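Local coordinates for NTD biosynthesis operon protein NtdA (Bacillus subtilis subsp. subtilis, PDB 4K2M) that catalyses the reversible, pyridoxal phosphate-dependent transfer of an amino group from glutamate to 3-dehydro-glucose 6-phosphate, giving kanosamine 6-phosphate on the way to antibiotics, at residues 60-65 / 425-430; 77-82 / 309-314; 129-134 / 220-225. One frame throughout, in Å; residues are numbered along the deposited sequence.

Contact 1. Residues 60-65 / 425-430; sequences YQKNRE and EQDRVM
Tyr60 and Asp427 approach from opposite directions, and the phenol hydroxyl meets one carboxylate oxygen. The OH donates to OD2 of Asp427 in a very short hydrogen bond, Tyr60 OH to Asp427 OD2 being 2.5 Å. OD2 lies in the plane of the ring, at its edge, while the carboxylate itself is turned 68° from that plane. The other oxygen does not share the bond: Asp427 OD1, 3.5 Å from Tyr60 OH, is not hydrogen-bonded to it. What carries the hydroxyl across is the first torsion of Tyr60 (chi1 -168°), which sets the ring anti to the backbone nitrogen and sends it to the helix.

A water adds a second link. It lies 2.7 Å from Asp427 OD2 and 3.0 Å from Lys62 O, so the backbone of the 60-65 loop reaches the same carboxylate oxygen. Further along, the end of Arg64 comes near the stem of Glu425, with Arg64 NH2 4.2 Å from Glu425 CG; Arg64 NE makes a salt bridge to Glu424, and Glu425 OE1 instead bonds Thr422 and Arg76.

Behind this first shell, Arg325 forms a salt bridge with Asp427 OD1, which fixes the carboxylate from its other oxygen. On the loop side, a type I beta turn from Gln61 to Arg64, closed by Arg64 N to Gln61 O at 3.0 Å, brings the Lys62 carbonyl and the Arg64 side chain round to the helix. The whole is a surface junction, away from the active site, between the additional N-terminal domain of NtdA and the C-terminal helix 423-441 of its aspartate aminotransferase fold.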
loop_
_atom_site.group_PDB
_atom_site.type_symbol
_atom_site.label_atom_id
_atom_site.label_comp_id
_atom_site.label_asym_id
_atom_site.label_seq_id
_atom_site.Cartn_x
_atom_site.Cartn_y
_atom_site.Cartn_z
ATOM N N TYR A 60 -36.957 5.520 4.899
ATOM C CA TYR A 60 -37.740 5.165 3.708
ATOM C C TYR A 60 -38.621 6.343 3.281
ATOM O O TYR A 60 -39.405 6.864 4.083
ATOM C CB TYR A 60 -38.642 3.965 4.038
ATOM C CG TYR A 60 -39.325 3.280 2.857
ATOM C CD1 TYR A 60 -38.932 3.524 1.543
ATOM C CD2 TYR A 60 -40.370 2.401 3.070
ATOM C CE1 TYR A 60 -39.565 2.891 0.474
ATOM C CE2 TYR A 60 -41.012 1.759 2.015
ATOM C CZ TYR A 60 -40.600 1.999 0.720
ATOM O OH TYR A 60 -41.241 1.344 -0.323
ATOM N N GLN A 61 -38.466 6.781 2.037
ATOM C CA GLN A 61 -39.331 7.823 1.481
ATOM C C GLN A 61 -39.912 7.248 0.205
ATOM O O GLN A 61 -39.363 7.458 -0.868
ATOM C CB GLN A 61 -38.531 9.065 1.105
ATOM C CG GLN A 61 -37.756 9.766 2.199
ATOM C CD GLN A 61 -37.035 10.993 1.656
ATOM O OE1 GLN A 61 -37.678 11.948 1.196
ATOM N NE2 GLN A 61 -35.695 10.955 1.659
ATOM N N LYS A 62 -41.011 6.513 0.325
ATOM C CA LYS A 62 -41.576 5.797 -0.817
ATOM C C LYS A 62 -41.963 6.755 -1.942
ATOM O O LYS A 62 -41.897 6.416 -3.124
ATOM C CB LYS A 62 -42.791 4.978 -0.368
ATOM C CG LYS A 62 -43.461 4.218 -1.502
ATOM C CD LYS A 62 -44.393 3.118 -1.012
ATOM C CE LYS A 62 -45.828 3.606 -0.843
ATOM N NZ LYS A 62 -46.060 4.277 0.468
ATOM N N ASN A 63 -42.358 7.964 -1.560
ATOM C CA ASN A 63 -42.811 8.972 -2.515
ATOM C C ASN A 63 -41.705 9.845 -3.094
ATOM O O ASN A 63 -41.992 10.833 -3.769
ATOM C CB ASN A 63 -43.861 9.884 -1.868
ATOM C CG ASN A 63 -43.358 10.543 -0.584
ATOM O OD1 ASN A 63 -42.641 9.923 0.213
ATOM N ND2 ASN A 63 -43.776 11.791 -0.356
ATOM N N ARG A 64 -40.446 9.510 -2.831
ATOM C CA ARG A 64 -39.371 10.314 -3.391
ATOM C C ARG A 64 -39.144 9.797 -4.801
ATOM O O ARG A 64 -38.919 8.599 -5.001
ATOM C CB ARG A 64 -38.097 10.201 -2.553
ATOM C CG ARG A 64 -36.954 11.053 -3.063
ATOM C CD ARG A 64 -35.775 11.044 -2.104
ATOM N NE ARG A 64 -35.091 9.751 -2.050
ATOM C CZ ARG A 64 -34.036 9.436 -2.796
ATOM N NH1 ARG A 64 -33.560 10.317 -3.679
ATOM N NH2 ARG A 64 -33.466 8.235 -2.672
ATOM N N GLU A 65 -39.236 10.684 -5.784
ATOM C CA GLU A 65 -39.088 10.239 -7.157
ATOM C C GLU A 65 -37.657 9.815 -7.423
ATOM O O GLU A 65 -36.706 10.528 -7.091
ATOM C CB GLU A 65 -39.496 11.314 -8.158
ATOM C CG GLU A 65 -39.528 10.772 -9.587
ATOM C CD GLU A 65 -40.081 11.768 -10.583
ATOM O OE1 GLU A 65 -39.593 12.924 -10.607
ATOM O OE2 GLU A 65 -41.002 11.380 -11.339
ATOM N N GLU A 425 -35.031 3.546 -3.842
ATOM C CA GLU A 425 -34.247 3.103 -4.996
ATOM C C GLU A 425 -34.430 1.608 -5.227
ATOM O O GLU A 425 -34.552 1.152 -6.368
ATOM C CB GLU A 425 -32.770 3.383 -4.782
ATOM C CG GLU A 425 -32.355 4.828 -4.909
ATOM C CD GLU A 425 -30.943 5.037 -4.386
ATOM O OE1 GLU A 425 -30.734 4.952 -3.152
ATOM O OE2 GLU A 425 -30.038 5.274 -5.209
ATOM N N GLN A 426 -34.407 0.830 -4.143
ATOM C CA GLN A 426 -34.584 -0.607 -4.280
ATOM C C GLN A 426 -35.952 -0.930 -4.897
ATOM O O GLN A 426 -36.048 -1.829 -5.740
ATOM C CB GLN A 426 -34.403 -1.331 -2.945
ATOM C CG GLN A 426 -34.384 -2.839 -3.104
ATOM C CD GLN A 426 -34.274 -3.557 -1.781
ATOM O OE1 GLN A 426 -34.963 -3.215 -0.825
ATOM N NE2 GLN A 426 -33.396 -4.550 -1.713
ATOM N N ASP A 427 -36.989 -0.189 -4.498
ATOM C CA ASP A 427 -38.314 -0.329 -5.123
ATOM C C ASP A 427 -38.223 -0.204 -6.638
ATOM O O ASP A 427 -38.824 -0.993 -7.375
ATOM C CB ASP A 427 -39.302 0.740 -4.606
ATOM C CG ASP A 427 -39.678 0.552 -3.146
ATOM O OD1 ASP A 427 -39.469 -0.558 -2.604
ATOM O OD2 ASP A 427 -40.207 1.526 -2.552
ATOM N N ARG A 428 -37.481 0.791 -7.113
ATOM C CA ARG A 428 -37.382 1.008 -8.546
ATOM C C ARG A 428 -36.623 -0.109 -9.251
ATOM O O ARG A 428 -37.000 -0.534 -10.352
ATOM C CB ARG A 428 -36.745 2.367 -8.864
ATOM C CG ARG A 428 -36.781 2.682 -10.367
ATOM C CD ARG A 428 -36.505 4.138 -10.678
ATOM N NE ARG A 428 -36.635 4.429 -12.109
ATOM C CZ ARG A 428 -37.772 4.786 -12.702
ATOM N NH1 ARG A 428 -38.890 4.897 -11.994
ATOM N NH2 ARG A 428 -37.793 5.035 -14.005
ATOM N N VAL A 429 -35.562 -0.604 -8.613
ATOM C CA VAL A 429 -34.827 -1.744 -9.155
ATOM C C VAL A 429 -35.766 -2.920 -9.355
ATOM O O VAL A 429 -35.764 -3.572 -10.402
ATOM C CB VAL A 429 -33.683 -2.182 -8.220
ATOM C CG1 VAL A 429 -33.039 -3.486 -8.744
ATOM C CG2 VAL A 429 -32.645 -1.085 -8.112
ATOM N N MET A 430 -36.575 -3.184 -8.337
ATOM C CA MET A 430 -37.429 -4.358 -8.340
ATOM C C MET A 430 -38.587 -4.231 -9.319
ATOM O O MET A 430 -38.899 -5.175 -10.037
ATOM C CB MET A 430 -37.931 -4.641 -6.926
ATOM C CG MET A 430 -36.802 -5.120 -6.019
ATOM S SD MET A 430 -37.347 -5.625 -4.396
ATOM C CE MET A 430 -38.067 -4.106 -3.779
HETATM O O HOH W 1 -41.136 3.632 -3.910
#

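Contact 2. Residues 77-82 / 309-314; sequences LITNDE and MKYLSL
Tyr311 lies flat against the side chain of Glu82, and this CH-pi contact is the main apolar element here. Glu82 CG sits over the middle of the ring, 3.5 Å from the centroid of Tyr311 and 13° off the normal. The two side chains run past each other in opposite directions, and the carboxylate plane is tilted 31° from the ring. With chi1 at -72°, the Glu82 chain leaves opposite the carbonyl carbon and then extends, so that its CG methylene rests on the ring face and the carboxylate lies above it, still over the ring and further from it. At the rim of the same ring, Asp81 CB approaches near the ring plane, 3.3 Å from Tyr311 OH.

The polar contacts lie within 77-82 or reach residues beyond both segments. Thr79 and Glu82 form a capping box at the start of helix 80-93. Glu82 N donates to Thr79 OG1 over 3.2 Å, and Thr79 N donates in return to Glu82 OE1 over 2.9 Å, arriving from above the carboxylate plane. One carboxylate oxygen is thereby tied to the helix start, while OE2 makes a salt bridge to Arg308, just before the other segment. With both carboxylate oxygens held, the chain probably has little freedom to swing off the ring. The Tyr311 hydroxyl is hydrogen-bonded to Asp85, one turn further along the helix.

Tyr311 thus fits against the first turn of helix 80-93 from the short 3-10 segment 309-311 that joins helices 299-308 and 312-329. Arg42 of helix 41-46 touches Tyr311 as well, while Ile78, before helix 80-93, packs on Leu94 of the second subunit.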
loop_
_atom_site.group_PDB
_atom_site.type_symbol
_atom_site.label_atom_id
_atom_site.label_comp_id
_atom_site.label_asym_id
_atom_site.label_seq_id
_atom_site.Cartn_x
_atom_site.Cartn_y
_atom_site.Cartn_z
ATOM N N LEU A 77 -20.769 5.462 -0.061
ATOM C CA LEU A 77 -20.235 4.382 0.757
ATOM C C LEU A 77 -19.601 4.913 2.041
ATOM O O LEU A 77 -19.217 4.141 2.920
ATOM C CB LEU A 77 -19.218 3.546 -0.025
ATOM C CG LEU A 77 -19.813 2.699 -1.140
ATOM C CD1 LEU A 77 -18.718 1.928 -1.874
ATOM C CD2 LEU A 77 -20.838 1.743 -0.560
ATOM N N ILE A 78 -19.485 6.230 2.155
ATOM C CA ILE A 78 -18.959 6.803 3.381
ATOM C C ILE A 78 -19.943 7.878 3.828
ATOM O O ILE A 78 -20.306 8.740 3.039
ATOM C CB ILE A 78 -17.510 7.332 3.205
ATOM C CG1 ILE A 78 -16.940 7.801 4.548
ATOM C CG2 ILE A 78 -17.433 8.447 2.157
ATOM C CD1 ILE A 78 -15.516 8.388 4.445
ATOM N N THR A 79 -20.414 7.794 5.070
ATOM C CA THR A 79 -21.465 8.710 5.551
ATOM C C THR A 79 -20.882 9.992 6.103
ATOM O O THR A 79 -19.676 10.066 6.369
ATOM C CB THR A 79 -22.328 8.050 6.643
ATOM O OG1 THR A 79 -21.519 7.800 7.803
ATOM C CG2 THR A 79 -22.902 6.733 6.132
ATOM N N ASN A 80 -21.724 11.010 6.285
ATOM C CA ASN A 80 -21.235 12.254 6.860
ATOM C C ASN A 80 -20.676 12.026 8.263
ATOM O O ASN A 80 -19.683 12.641 8.654
ATOM C CB ASN A 80 -22.339 13.326 6.889
ATOM C CG ASN A 80 -22.690 13.853 5.505
ATOM O OD1 ASN A 80 -21.909 13.732 4.561
ATOM N ND2 ASN A 80 -23.877 14.452 5.384
ATOM N N ASP A 81 -21.312 11.147 9.033
ATOM C CA ASP A 81 -20.833 10.868 10.386
ATOM C C ASP A 81 -19.439 10.224 10.377
ATOM O O ASP A 81 -18.589 10.524 11.221
ATOM C CB ASP A 81 -21.830 10.007 11.165
ATOM C CG ASP A 81 -23.034 10.810 11.674
ATOM O OD1 ASP A 81 -23.033 12.058 11.540
ATOM O OD2 ASP A 81 -23.969 10.184 12.219
ATOM N N GLU A 82 -19.197 9.352 9.411
ATOM C CA GLU A 82 -17.871 8.745 9.300
ATOM C C GLU A 82 -16.837 9.805 8.973
ATOM O O GLU A 82 -15.748 9.824 9.561
ATOM C CB GLU A 82 -17.862 7.645 8.234
ATOM C CG GLU A 82 -18.594 6.381 8.647
ATOM C CD GLU A 82 -18.713 5.394 7.506
ATOM O OE1 GLU A 82 -19.687 5.505 6.729
ATOM O OE2 GLU A 82 -17.837 4.510 7.395
ATOM N N MET A 309 -14.837 1.087 11.665
ATOM C CA MET A 309 -15.278 -0.209 12.162
ATOM C C MET A 309 -16.477 -0.074 13.076
ATOM O O MET A 309 -17.218 -1.041 13.264
ATOM C CB MET A 309 -14.147 -0.922 12.915
ATOM C CG MET A 309 -14.310 -2.434 13.000
ATOM S SD MET A 309 -12.809 -3.226 13.640
ATOM C CE MET A 309 -11.940 -1.743 14.122
ATOM N N LYS A 310 -16.671 1.114 13.645
ATOM C CA LYS A 310 -17.792 1.338 14.558
ATOM C C LYS A 310 -19.134 1.187 13.857
ATOM O O LYS A 310 -20.170 1.035 14.513
ATOM C CB LYS A 310 -17.690 2.726 15.185
ATOM C CG LYS A 310 -16.421 2.925 15.994
ATOM C CD LYS A 310 -16.274 4.383 16.399
ATOM C CE LYS A 310 -15.080 4.549 17.326
ATOM N NZ LYS A 310 -14.894 5.972 17.722
ATOM N N TYR A 311 -19.102 1.218 12.529
ATOM C CA TYR A 311 -20.306 1.156 11.707
ATOM C C TYR A 311 -20.570 -0.246 11.147
ATOM O O TYR A 311 -21.610 -0.475 10.532
ATOM C CB TYR A 311 -20.210 2.176 10.548
ATOM C CG TYR A 311 -20.151 3.619 11.006
ATOM C CD1 TYR A 311 -21.266 4.448 10.929
ATOM C CD2 TYR A 311 -18.974 4.149 11.523
ATOM C CE1 TYR A 311 -21.203 5.781 11.368
ATOM C CE2 TYR A 311 -18.904 5.472 11.960
ATOM C CZ TYR A 311 -20.014 6.275 11.884
ATOM O OH TYR A 311 -19.894 7.577 12.329
ATOM N N LEU A 312 -19.655 -1.189 11.373
ATOM C CA LEU A 312 -19.714 -2.493 10.689
ATOM C C LEU A 312 -20.934 -3.372 11.005
ATOM O O LEU A 312 -21.598 -3.868 10.095
ATOM C CB LEU A 312 -18.415 -3.287 10.908
ATOM C CG LEU A 312 -18.350 -4.691 10.308
ATOM C CD1 LEU A 312 -18.604 -4.641 8.794
ATOM C CD2 LEU A 312 -16.987 -5.342 10.623
ATOM N N SER A 313 -21.236 -3.582 12.283
ATOM C CA SER A 313 -22.396 -4.416 12.607
ATOM C C SER A 313 -23.681 -3.832 12.041
ATOM O O SER A 313 -24.492 -4.565 11.462
ATOM C CB SER A 313 -22.530 -4.622 14.109
ATOM O OG SER A 313 -21.453 -5.412 14.571
ATOM N N LEU A 314 -23.864 -2.524 12.202
ATOM C CA LEU A 314 -25.069 -1.868 11.680
ATOM C C LEU A 314 -25.116 -1.992 10.158
ATOM O O LEU A 314 -26.152 -2.315 9.582
ATOM C CB LEU A 314 -25.111 -0.398 12.072
ATOM C CG LEU A 314 -26.215 0.403 11.369
ATOM C CD1 LEU A 314 -27.603 -0.066 11.827
ATOM C CD2 LEU A 314 -26.051 1.904 11.576
#

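Contact 3. Residues 129-134 / 220-225; sequences DAIMIG and KVIEDA. With O1G (3-deoxy-3-[(E)-({3-hydroxy-2-methyl-5-[(phosphonooxy)methyl]pyridin-4-yl}methylidene)amino]-6-O-phosphono-alpha-D-gluco pyranose), chain C.
Ile131 and Ile222 make the apolar part of this buried contact, together with Gly134. The CD1 methyl of Ile222 rests against the helix backbone, 3.7 Å from Ile131 O and 3.9 Å from Gly134 C. The methyl CG2 of Ile131 lies beside it, 4.4 Å from Ile222 CD1. Ile222 gets there by turning CG1 anti to its own backbone nitrogen (chi1 168°) and extending from it, which carries the methyl to the helix backbone. Gly134 offers only backbone here, and the Ile222 methyl lies directly against its carbonyl carbon.

Ile131 also reaches the polar end of the contact. Its other branch, tipped by CD1, crosses the Asp224 side chain obliquely, with CD1 3.6 Å from Asp224 OD2, and puts a methyl against the carboxylate.

The polar interaction belongs to Asp224 and the external aldimine of the cofactor with kanosamine 6-phosphate. Asp224 OD2 is 2.7 Å from the pyridine nitrogen N1' of the adduct, and OD1 is 3.1 Å from that nitrogen. This aspartate facing the pyridine nitrogen is the familiar arrangement of aminotransferases of this fold, where it is considered to favour a protonated ring and so to strengthen the cofactor as an electron sink. Thr156 bonds OD2 and the backbone N of Cys226 bonds OD1, together holding the carboxylate in place.

Helix 127-137 runs antiparallel to strand 220-224, their short segments 175° apart and 9.6 Å between axes. The strand lies between 192-195 and 240-244 in the large mixed sheet; Thr242 of the latter touches Ile131 and Ile222, and Ala159 of helix 154-163 flanks Ile131.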
loop_
_atom_site.group_PDB
_atom_site.type_symbol
_atom_site.label_atom_id
_atom_site.label_comp_id
_atom_site.label_asym_id
_atom_site.label_seq_id
_atom_site.Cartn_x
_atom_site.Cartn_y
_atom_site.Cartn_z
ATOM N N ASP A 129 -2.073 -8.484 -1.040
ATOM C CA ASP A 129 -0.830 -8.725 -0.322
ATOM C C ASP A 129 -1.032 -9.750 0.794
ATOM O O ASP A 129 -0.149 -10.570 1.046
ATOM C CB ASP A 129 -0.274 -7.419 0.261
ATOM C CG ASP A 129 0.207 -6.450 -0.820
ATOM O OD1 ASP A 129 1.184 -6.787 -1.517
ATOM O OD2 ASP A 129 -0.395 -5.356 -0.967
ATOM N N ALA A 130 -2.183 -9.700 1.451
ATOM C CA ALA A 130 -2.495 -10.675 2.483
ATOM C C ALA A 130 -2.455 -12.106 1.920
ATOM O O ALA A 130 -1.895 -13.021 2.537
ATOM C CB ALA A 130 -3.869 -10.377 3.096
ATOM N N ILE A 131 -3.044 -12.316 0.746
ATOM C CA ILE A 131 -3.032 -13.655 0.163
ATOM C C ILE A 131 -1.612 -14.055 -0.228
ATOM O O ILE A 131 -1.172 -15.178 0.035
ATOM C CB ILE A 131 -3.972 -13.738 -1.052
ATOM C CG1 ILE A 131 -5.402 -13.396 -0.619
ATOM C CG2 ILE A 131 -3.886 -15.154 -1.688
ATOM C CD1 ILE A 131 -6.337 -13.081 -1.792
ATOM N N MET A 132 -0.891 -13.134 -0.861
ATOM C CA MET A 132 0.464 -13.419 -1.307
ATOM C C MET A 132 1.385 -13.756 -0.143
ATOM O O MET A 132 2.112 -14.756 -0.171
ATOM C CB MET A 132 1.021 -12.222 -2.090
ATOM C CG MET A 132 2.331 -12.500 -2.744
ATOM S SD MET A 132 2.872 -10.999 -3.585
ATOM C CE MET A 132 3.097 -9.895 -2.191
ATOM N N ILE A 133 1.347 -12.934 0.897
ATOM C CA ILE A 133 2.149 -13.196 2.079
ATOM C C ILE A 133 1.731 -14.496 2.770
ATOM O O ILE A 133 2.588 -15.293 3.184
ATOM C CB ILE A 133 2.067 -12.003 3.044
ATOM C CG1 ILE A 133 2.848 -10.829 2.444
ATOM C CG2 ILE A 133 2.670 -12.353 4.383
ATOM C CD1 ILE A 133 2.461 -9.481 3.070
ATOM N N GLY A 134 0.427 -14.733 2.877
ATOM C CA GLY A 134 -0.044 -15.945 3.534
ATOM C C GLY A 134 0.456 -17.200 2.828
ATOM O O GLY A 134 0.895 -18.156 3.465
ATOM N N LYS A 220 -2.694 -27.359 2.853
ATOM C CA LYS A 220 -2.980 -26.182 3.664
ATOM C C LYS A 220 -4.148 -25.431 3.043
ATOM O O LYS A 220 -4.324 -25.439 1.822
ATOM C CB LYS A 220 -1.751 -25.273 3.683
ATOM C CG LYS A 220 -0.539 -25.927 4.325
ATOM C CD LYS A 220 -0.785 -26.142 5.807
ATOM C CE LYS A 220 0.384 -26.873 6.449
ATOM N NZ LYS A 220 1.673 -26.274 6.006
ATOM N N VAL A 221 -4.936 -24.773 3.881
ATOM C CA VAL A 221 -6.106 -24.044 3.409
ATOM C C VAL A 221 -5.919 -22.575 3.739
ATOM O O VAL A 221 -5.797 -22.195 4.906
ATOM C CB VAL A 221 -7.388 -24.540 4.071
ATOM C CG1 VAL A 221 -8.572 -23.674 3.649
ATOM C CG2 VAL A 221 -7.654 -25.992 3.709
ATOM N N ILE A 222 -5.870 -21.750 2.707
ATOM C CA ILE A 222 -5.840 -20.321 2.935
ATOM C C ILE A 222 -7.095 -19.789 2.284
ATOM O O ILE A 222 -7.315 -20.001 1.088
ATOM C CB ILE A 222 -4.554 -19.678 2.350
ATOM C CG1 ILE A 222 -4.671 -18.149 2.333
ATOM C CG2 ILE A 222 -4.225 -20.247 0.958
ATOM C CD1 ILE A 222 -3.324 -17.440 2.079
ATOM N N GLU A 223 -7.940 -19.123 3.061
ATOM C CA GLU A 223 -9.225 -18.711 2.514
ATOM C C GLU A 223 -9.190 -17.235 2.162
ATOM O O GLU A 223 -8.616 -16.420 2.890
ATOM C CB GLU A 223 -10.361 -19.010 3.485
ATOM C CG GLU A 223 -10.258 -18.246 4.777
ATOM C CD GLU A 223 -11.348 -18.585 5.762
ATOM O OE1 GLU A 223 -12.353 -19.224 5.378
ATOM O OE2 GLU A 223 -11.195 -18.197 6.936
ATOM N N ASP A 224 -9.770 -16.904 1.012
ATOM C CA ASP A 224 -9.872 -15.523 0.572
ATOM C C ASP A 224 -11.222 -15.069 1.082
ATOM O O ASP A 224 -12.257 -15.361 0.480
ATOM C CB ASP A 224 -9.840 -15.466 -0.955
ATOM C CG ASP A 224 -10.005 -14.069 -1.496
ATOM O OD1 ASP A 224 -10.453 -13.167 -0.757
ATOM O OD2 ASP A 224 -9.706 -13.880 -2.686
ATOM N N ALA A 225 -11.215 -14.358 2.202
ATOM C CA ALA A 225 -12.447 -13.849 2.782
ATOM C C ALA A 225 -12.471 -12.344 2.581
ATOM O O ALA A 225 -13.060 -11.601 3.381
ATOM C CB ALA A 225 -12.513 -14.194 4.265
HETATM P P O1G C . -7.584 -5.796 -2.296
HETATM C C3A O1G C . -11.757 -9.533 -3.837
HETATM O O3 O1G C . -12.981 -9.073 -4.189
HETATM C C1 O1G C . -13.383 -4.418 -7.259
HETATM N "N1'" O1G C . -10.292 -11.282 -3.212
HETATM C C2 O1G C . -13.114 -5.724 -6.508
HETATM O O2 O1G C . -14.457 -6.255 -6.252
HETATM C C9A O1G C . -11.526 -10.885 -3.562
HETATM C C2A O1G C . -12.620 -11.937 -3.627
HETATM C C3 O1G C . -12.324 -5.534 -5.202
HETATM N "N3'" O1G C . -11.947 -6.900 -4.798
HETATM O O1 O1G C . -14.345 -3.598 -6.578
HETATM C C4 O1G C . -11.112 -4.598 -5.384
HETATM O O4 O1G C . -10.848 -4.201 -4.024
HETATM C C4A O1G C . -10.726 -8.614 -3.753
HETATM C C4B O1G C . -10.937 -7.185 -4.065
HETATM C C5 O1G C . -11.590 -3.336 -6.101
HETATM O O5 O1G C . -12.179 -3.647 -7.370
HETATM C C5A O1G C . -9.455 -9.054 -3.394
HETATM C C5T O1G C . -8.193 -8.187 -3.258
HETATM C C6 O1G C . -10.476 -2.420 -6.525
HETATM C C6A O1G C . -9.268 -10.403 -3.135
HETATM O OP1 O1G C . -6.183 -6.178 -2.725
HETATM O OP2 O1G C . -7.646 -5.276 -0.899
HETATM O OP3 O1G C . -8.297 -4.935 -3.364
HETATM O OP4 O1G C . -8.396 -7.217 -2.204
HETATM O O6 O1G C . -10.869 -1.168 -6.944
HETATM P "P'" O1G C . -9.942 0.117 -6.674
HETATM O OP6 O1G C . -9.853 0.246 -5.168
HETATM O OP7 O1G C . -8.605 -0.100 -7.347
HETATM O OP8 O1G C . -10.758 1.238 -7.325
#

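From the N terminus, the chain passes through 60-65, in the additional N-terminal domain, whose partner 425-430 comes only in the last helix; contact 1 therefore closes a loop of almost the whole aminotransferase part. Inside it, contact 2 joins the start of helix 80-93 to the link between helices 299-308 and 312-329. Within that again, contact 3 brings helix 127-137 onto strand 220-224 at the cofactor. The three nest without crossing. No two touch: contacts 1 and 3 have centres 40 Å apart, on opposite sides of the chain's centre, while contact 2 comes within about 10 Å of each, nearest atoms.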